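Local coordinates for protein RavA (PDB 6WO6) that is a Legionella pneumophila effector of unknown molecular activity that probably acts inside the infected host cell, at residues E51-V54 and N55-K58; Q83-Q86 and V87-I91. The protein carries 2 engineered substitutions. One frame throughout, in Å; residues are numbered along the deposited sequence.

Interaction 1: E51-V54 and N55-K58; sequences ECPV and NELK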
ATOM      1  N   GLU A  51       3.877  -0.687  27.533  1.00 54.04           N
ATOM      2  CA  GLU A  51       3.617   0.697  27.917  1.00 55.88           C
ATOM      3  C   GLU A  51       4.758   1.648  27.578  1.00 54.11           C
ATOM      4  O   GLU A  51       4.558   2.866  27.640  1.00 56.02           O
ATOM      5  CB  GLU A  51       3.312   0.782  29.408  1.00 60.29           C
ATOM      6  CG  GLU A  51       2.017   0.109  29.808  1.00 65.24           C
ATOM      7  CD  GLU A  51       1.642   0.408  31.239  1.00 70.61           C
ATOM      8  OE1 GLU A  51       0.526   0.029  31.655  1.00 74.28           O
ATOM      9  OE2 GLU A  51       2.466   1.030  31.946  1.00 70.96           O
ATOM     10  N   CYS A  52       5.933   1.139  27.226  1.00 57.86           N
ATOM     11  CA  CYS A  52       7.064   2.001  26.907  1.00 56.81           C
ATOM     12  C   CYS A  52       6.874   2.634  25.534  1.00 59.43           C
ATOM     13  O   CYS A  52       6.778   1.907  24.539  1.00 60.81           O
ATOM     14  CB  CYS A  52       8.359   1.206  26.939  1.00 54.10           C
ATOM     15  SG  CYS A  52       9.796   2.115  26.356  1.00 54.51           S
ATOM     16  N   PRO A  53       6.814   3.963  25.430  1.00 62.01           N
ATOM     17  CA  PRO A  53       6.664   4.593  24.114  1.00 62.28           C
ATOM     18  C   PRO A  53       7.878   4.324  23.239  1.00 64.18           C
ATOM     19  O   PRO A  53       8.970   4.020  23.724  1.00 68.09           O
ATOM     20  CB  PRO A  53       6.537   6.087  24.442  1.00 63.53           C
ATOM     21  CG  PRO A  53       6.180   6.141  25.893  1.00 63.87           C
ATOM     22  CD  PRO A  53       6.846   4.954  26.516  1.00 63.30           C
ATOM     23  N   VAL A  54       7.673   4.446  21.926  1.00 61.27           N
ATOM     24  CA  VAL A  54       8.728   4.104  20.974  1.00 61.34           C
ATOM     25  C   VAL A  54       9.942   5.007  21.157  1.00 64.30           C
ATOM     26  O   VAL A  54      11.087   4.537  21.156  1.00 63.92           O
ATOM     27  CB  VAL A  54       8.184   4.165  19.535  1.00 61.72           C
ATOM     28  CG1 VAL A  54       9.312   3.996  18.528  1.00 62.42           C
ATOM     29  CG2 VAL A  54       7.118   3.099  19.334  1.00 59.50           C
ATOM     30  N   ASN A  55       9.714   6.313  21.331  1.00 69.50           N
ATOM     31  CA  ASN A  55      10.824   7.256  21.440  1.00 75.54           C
ATOM     32  C   ASN A  55      11.735   6.928  22.615  1.00 74.94           C
ATOM     33  O   ASN A  55      12.943   7.187  22.556  1.00 77.17           O
ATOM     34  CB  ASN A  55      10.292   8.687  21.563  1.00 81.97           C
ATOM     35  CG  ASN A  55       8.787   8.741  21.762  1.00 85.58           C
ATOM     36  OD1 ASN A  55       8.054   7.859  21.314  1.00 85.74           O
ATOM     37  ND2 ASN A  55       8.317   9.790  22.430  1.00 87.98           N
ATOM     38  N   GLU A  56      11.189   6.351  23.681  1.00 72.02           N
ATOM     39  CA  GLU A  56      11.986   6.007  24.848  1.00 71.38           C
ATOM     40  C   GLU A  56      12.618   4.622  24.758  1.00 69.89           C
ATOM     41  O   GLU A  56      13.473   4.301  25.594  1.00 72.51           O
ATOM     42  CB  GLU A  56      11.126   6.100  26.115  1.00 68.66           C
ATOM     43  CG  GLU A  56      10.414   7.435  26.270  1.00 68.83           C
ATOM     44  CD  GLU A  56       9.686   7.563  27.591  1.00 67.81           C
ATOM     45  OE1 GLU A  56      10.129   6.942  28.579  1.00 67.74           O
ATOM     46  OE2 GLU A  56       8.668   8.285  27.640  1.00 67.86           O
ATOM     47  N   LEU A  57      12.237   3.817  23.759  1.00 65.89           N
ATOM     48  CA  LEU A  57      12.741   2.450  23.634  1.00 64.19           C
ATOM     49  C   LEU A  57      14.257   2.388  23.793  1.00 68.80           C
ATOM     50  O   LEU A  57      14.774   1.687  24.672  1.00 70.23           O
ATOM     51  CB  LEU A  57      12.320   1.859  22.287  1.00 61.97           C
ATOM     52  CG  LEU A  57      11.032   1.037  22.260  1.00 59.73           C
ATOM     53  CD1 LEU A  57      10.749   0.538  20.853  1.00 58.75           C
ATOM     54  CD2 LEU A  57      11.120  -0.129  23.234  1.00 58.56           C
ATOM     55  N   LYS A  58      14.982   3.129  22.948  1.00 71.74           N
ATOM     56  CA  LYS A  58      16.440   3.162  23.034  1.00 75.22           C
ATOM     57  C   LYS A  58      16.897   3.490  24.450  1.00 78.29           C
ATOM     58  O   LYS A  58      17.712   2.764  25.035  1.00 79.55           O
ATOM     59  CB  LYS A  58      17.004   4.175  22.035  1.00 77.09           C
TER

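Interaction 2: Q83-Q86 and V87-I91; sequences QAYQ and VKKRI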
ATOM      1  N   GLN A  83      14.124 -10.204  26.558  1.00 68.29           N
ATOM      2  CA  GLN A  83      13.456 -10.857  25.435  1.00 67.23           C
ATOM      3  C   GLN A  83      12.235 -10.061  24.979  1.00 63.25           C
ATOM      4  O   GLN A  83      11.969  -9.950  23.773  1.00 63.04           O
ATOM      5  CB  GLN A  83      13.068 -12.286  25.812  1.00 69.22           C
ATOM      6  CG  GLN A  83      14.247 -13.242  25.905  1.00 74.03           C
ATOM      7  CD  GLN A  83      13.839 -14.631  26.368  1.00 78.05           C
ATOM      8  OE1 GLN A  83      13.692 -15.550  25.562  1.00 79.32           O
ATOM      9  NE2 GLN A  83      13.659 -14.790  27.674  1.00 79.60           N
ATOM     10  N   ALA A  84      11.484  -9.492  25.926  1.00 60.94           N
ATOM     11  CA  ALA A  84      10.323  -8.686  25.559  1.00 59.26           C
ATOM     12  C   ALA A  84      10.741  -7.423  24.809  1.00 60.82           C
ATOM     13  O   ALA A  84      10.115  -7.051  23.802  1.00 58.83           O
ATOM     14  CB  ALA A  84       9.519  -8.330  26.808  1.00 58.17           C
ATOM     15  N   TYR A  85      11.788  -6.747  25.295  1.00 63.55           N
ATOM     16  CA  TYR A  85      12.319  -5.599  24.567  1.00 65.44           C
ATOM     17  C   TYR A  85      12.754  -5.997  23.164  1.00 68.19           C
ATOM     18  O   TYR A  85      12.551  -5.242  22.211  1.00 68.52           O
ATOM     19  CB  TYR A  85      13.491  -4.967  25.320  1.00 67.08           C
ATOM     20  CG  TYR A  85      14.284  -3.992  24.467  1.00 68.12           C
ATOM     21  CD1 TYR A  85      13.842  -2.690  24.273  1.00 68.48           C
ATOM     22  CD2 TYR A  85      15.466  -4.380  23.846  1.00 70.54           C
ATOM     23  CE1 TYR A  85      14.555  -1.799  23.489  1.00 70.59           C
ATOM     24  CE2 TYR A  85      16.185  -3.497  23.059  1.00 73.33           C
ATOM     25  CZ  TYR A  85      15.726  -2.207  22.884  1.00 72.94           C
ATOM     26  OH  TYR A  85      16.440  -1.324  22.104  1.00 74.79           O
ATOM     27  N   GLN A  86      13.372  -7.173  23.024  1.00 70.85           N
ATOM     28  CA  GLN A  86      13.789  -7.644  21.707  1.00 71.34           C
ATOM     29  C   GLN A  86      12.593  -7.793  20.778  1.00 66.52           C
ATOM     30  O   GLN A  86      12.626  -7.346  19.624  1.00 66.94           O
ATOM     31  CB  GLN A  86      14.536  -8.971  21.839  1.00 76.53           C
ATOM     32  CG  GLN A  86      15.951  -8.841  22.373  1.00 82.42           C
ATOM     33  CD  GLN A  86      16.898  -8.245  21.353  1.00 87.97           C
ATOM     34  OE1 GLN A  86      17.393  -8.942  20.468  1.00 91.63           O
ATOM     35  NE2 GLN A  86      17.153  -6.948  21.471  1.00 88.86           N
ATOM     36  N   VAL A  87      11.525  -8.425  21.271  1.00 62.50           N
ATOM     37  CA  VAL A  87      10.318  -8.597  20.462  1.00 60.12           C
ATOM     38  C   VAL A  87       9.799  -7.246  19.981  1.00 57.08           C
ATOM     39  O   VAL A  87       9.586  -7.030  18.777  1.00 57.23           O
ATOM     40  CB  VAL A  87       9.242  -9.361  21.256  1.00 61.33           C
ATOM     41  CG1 VAL A  87       7.924  -9.363  20.493  1.00 61.26           C
ATOM     42  CG2 VAL A  87       9.702 -10.781  21.538  1.00 63.50           C
ATOM     43  N   LYS A  88       9.595  -6.311  20.914  1.00 55.23           N
ATOM     44  CA  LYS A  88       9.008  -5.031  20.529  1.00 53.36           C
ATOM     45  C   LYS A  88       9.937  -4.237  19.614  1.00 55.09           C
ATOM     46  O   LYS A  88       9.476  -3.603  18.657  1.00 53.54           O
ATOM     47  CB  LYS A  88       8.642  -4.208  21.763  1.00 53.65           C
ATOM     48  CG  LYS A  88       8.111  -2.821  21.418  1.00 55.53           C
ATOM     49  CD  LYS A  88       7.010  -2.370  22.363  1.00 55.61           C
ATOM     50  CE  LYS A  88       6.584  -0.937  22.060  1.00 54.79           C
ATOM     51  NZ  LYS A  88       5.506  -0.465  22.975  1.00 54.41           N
ATOM     52  N   LYS A  89      11.244  -4.260  19.882  1.00 56.63           N
ATOM     53  CA  LYS A  89      12.188  -3.514  19.060  1.00 57.24           C
ATOM     54  C   LYS A  89      12.210  -4.050  17.635  1.00 57.44           C
ATOM     55  O   LYS A  89      12.156  -3.280  16.668  1.00 55.88           O
ATOM     56  CB  LYS A  89      13.585  -3.575  19.685  1.00 60.36           C
ATOM     57  CG  LYS A  89      14.662  -2.841  18.903  1.00 65.96           C
ATOM     58  CD  LYS A  89      14.366  -1.352  18.840  1.00 71.48           C
ATOM     59  CE  LYS A  89      14.425  -0.833  17.410  1.00 76.36           C
ATOM     60  NZ  LYS A  89      13.750   0.490  17.277  1.00 77.74           N
ATOM     61  N   ARG A  90      12.273  -5.377  17.484  1.00 59.21           N
ATOM     62  CA  ARG A  90      12.331  -5.956  16.149  1.00 61.34           C
ATOM     63  C   ARG A  90      11.027  -5.763  15.388  1.00 61.14           C
ATOM     64  O   ARG A  90      11.048  -5.626  14.160  1.00 61.71           O
ATOM     65  CB  ARG A  90      12.687  -7.440  16.233  1.00 62.70           C
ATOM     66  CG  ARG A  90      14.093  -7.693  16.738  1.00 66.17           C
ATOM     67  CD  ARG A  90      14.409  -9.173  16.795  1.00 69.31           C
ATOM     68  NE  ARG A  90      15.707  -9.415  17.415  1.00 74.77           N
ATOM     69  CZ  ARG A  90      16.239 -10.619  17.588  1.00 79.73           C
ATOM     70  NH1 ARG A  90      15.583 -11.699  17.187  1.00 80.86           N
ATOM     71  NH2 ARG A  90      17.428 -10.744  18.163  1.00 82.93           N
ATOM     72  N   ILE A  91       9.886  -5.741  16.083  1.00 60.29           N
ATOM     73  CA  ILE A  91       8.634  -5.497  15.374  1.00 58.98           C
ATOM     74  C   ILE A  91       8.515  -4.029  14.975  1.00 59.39           C
ATOM     75  O   ILE A  91       8.138  -3.711  13.841  1.00 58.82           O
ATOM     76  CB  ILE A  91       7.434  -5.957  16.218  1.00 57.28           C
ATOM     77  CG1 ILE A  91       7.378  -7.485  16.256  1.00 60.03           C
ATOM     78  CG2 ILE A  91       6.138  -5.384  15.661  1.00 54.27           C
ATOM     79  CD1 ILE A  91       6.294  -8.034  17.158  1.00 61.51           C
TER

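Interaction 1: E51-V54 and N55-K58
C52 and L57 meet on the buried side of this turn. The thiol SG of C52 lies 4.1 Å from CD2 of L57, one methyl of the leucine fork. It also rests 3.9 Å from the backbone N of L57. SG is anti to the backbone N of C52 (chi1 173°), which carries the sulfur forward to the first turn of the next helix. The other leucine methyl, CD1, reaches V54 more loosely, with CG1 of V54 4.4 Å away. The carbonyl O of V54 accepts a hydrogen bond from the backbone N of L57, at 2.9 Å. This i to i+3 bond closes the first turn of helix 54-66. A second bond, from N of E56 to O of P53 at 3.2 Å, is weak, with an angle of 132° at the hydrogen.

The segment is a helix-loop-helix corner. Helix 38-51 ends, C52 and P53 form the link, and helix 54-66 starts.

The outer side is more open to solvent: P53 and E56 are partly exposed, whereas C52 and L57 are buried. E56 and P53 pass at a slant, and OE2 of E56 comes 3.7 Å from CG of the proline ring. This is a van der Waals contact of the carboxylate with CG and CD of the proline. The other carboxylate oxygen, OE1, is hydrogen-bonded to the hydroxyl of Y17, which ties the corner to helix 16-20. P53 also touches Y17. The amide end of N55 turns back toward P53, with OD1 3.9 Å from CB of P53. Both N55 and V54 are exposed, although V54 also touches I92 of helix 77-92.

Interaction 2: Q83-Q86 and V87-I91
Q86 and R90 meet one helical turn apart. Q86 has the most surface buried by the contact, followed by V87 and K89. The Q86 chain bends at chi2 (-73°), which turns its amide toward the arginine. OE1 of Q86 lies 2.9 Å from NH2 of R90, a close polar approach that is oblique to the guanidinium. The amide and guanidinium planes are 78° apart.

The contact of V87 is mainly through its backbone. Its N bonds to O of Q83 at 3.0 Å, and its CG2 branch sits beside that oxygen. The side chain otherwise turns to neighbours outside the helix.

K89 runs beside Y85, and the two side chains point the same way. Its CB lies over one face of the ring, 4.3 Å from the centroid and offset toward the rim, in a CH-pi contact. Farther out, CD of K89 is 3.9 Å from the Y85 hydroxyl OH. The backbone N of K89 bonds to O of Y85 at 2.8 Å, one of four consecutive i to i+4 bonds of a regular alpha helix.

Helix 77-92 is packed on several sides. V87 touches L115 and F116 of helix 115-118, and F119 in the loop after it. A84 and K88 rest on helix 120-127, and Y85 lies against L57, A61 and I64 of helix 54-66.

Interaction 1 spans the loop and the start of helix 54-66; interaction 2 lies on the next helix, 77-92, of this all-helical chain. Their centres are 11 Å apart. Both are local and partly buried. Interaction 1 includes exposed V54 and N55 beside buried C52 and L57, whereas no touching residue of interaction 2 is fully exposed. The backbone bonds of interaction 2 are i to i+4, whereas the start of helix 54-66 uses i to i+3. Chemistry differs too: sulfur, leucine and proline in 51-58, and an aromatic face with long polar side chains in 83-91. The two touch directly. NZ of K88 probably bonds to O of C52, 3.1 Å away, and CE1 of Y85 packs against O of L57.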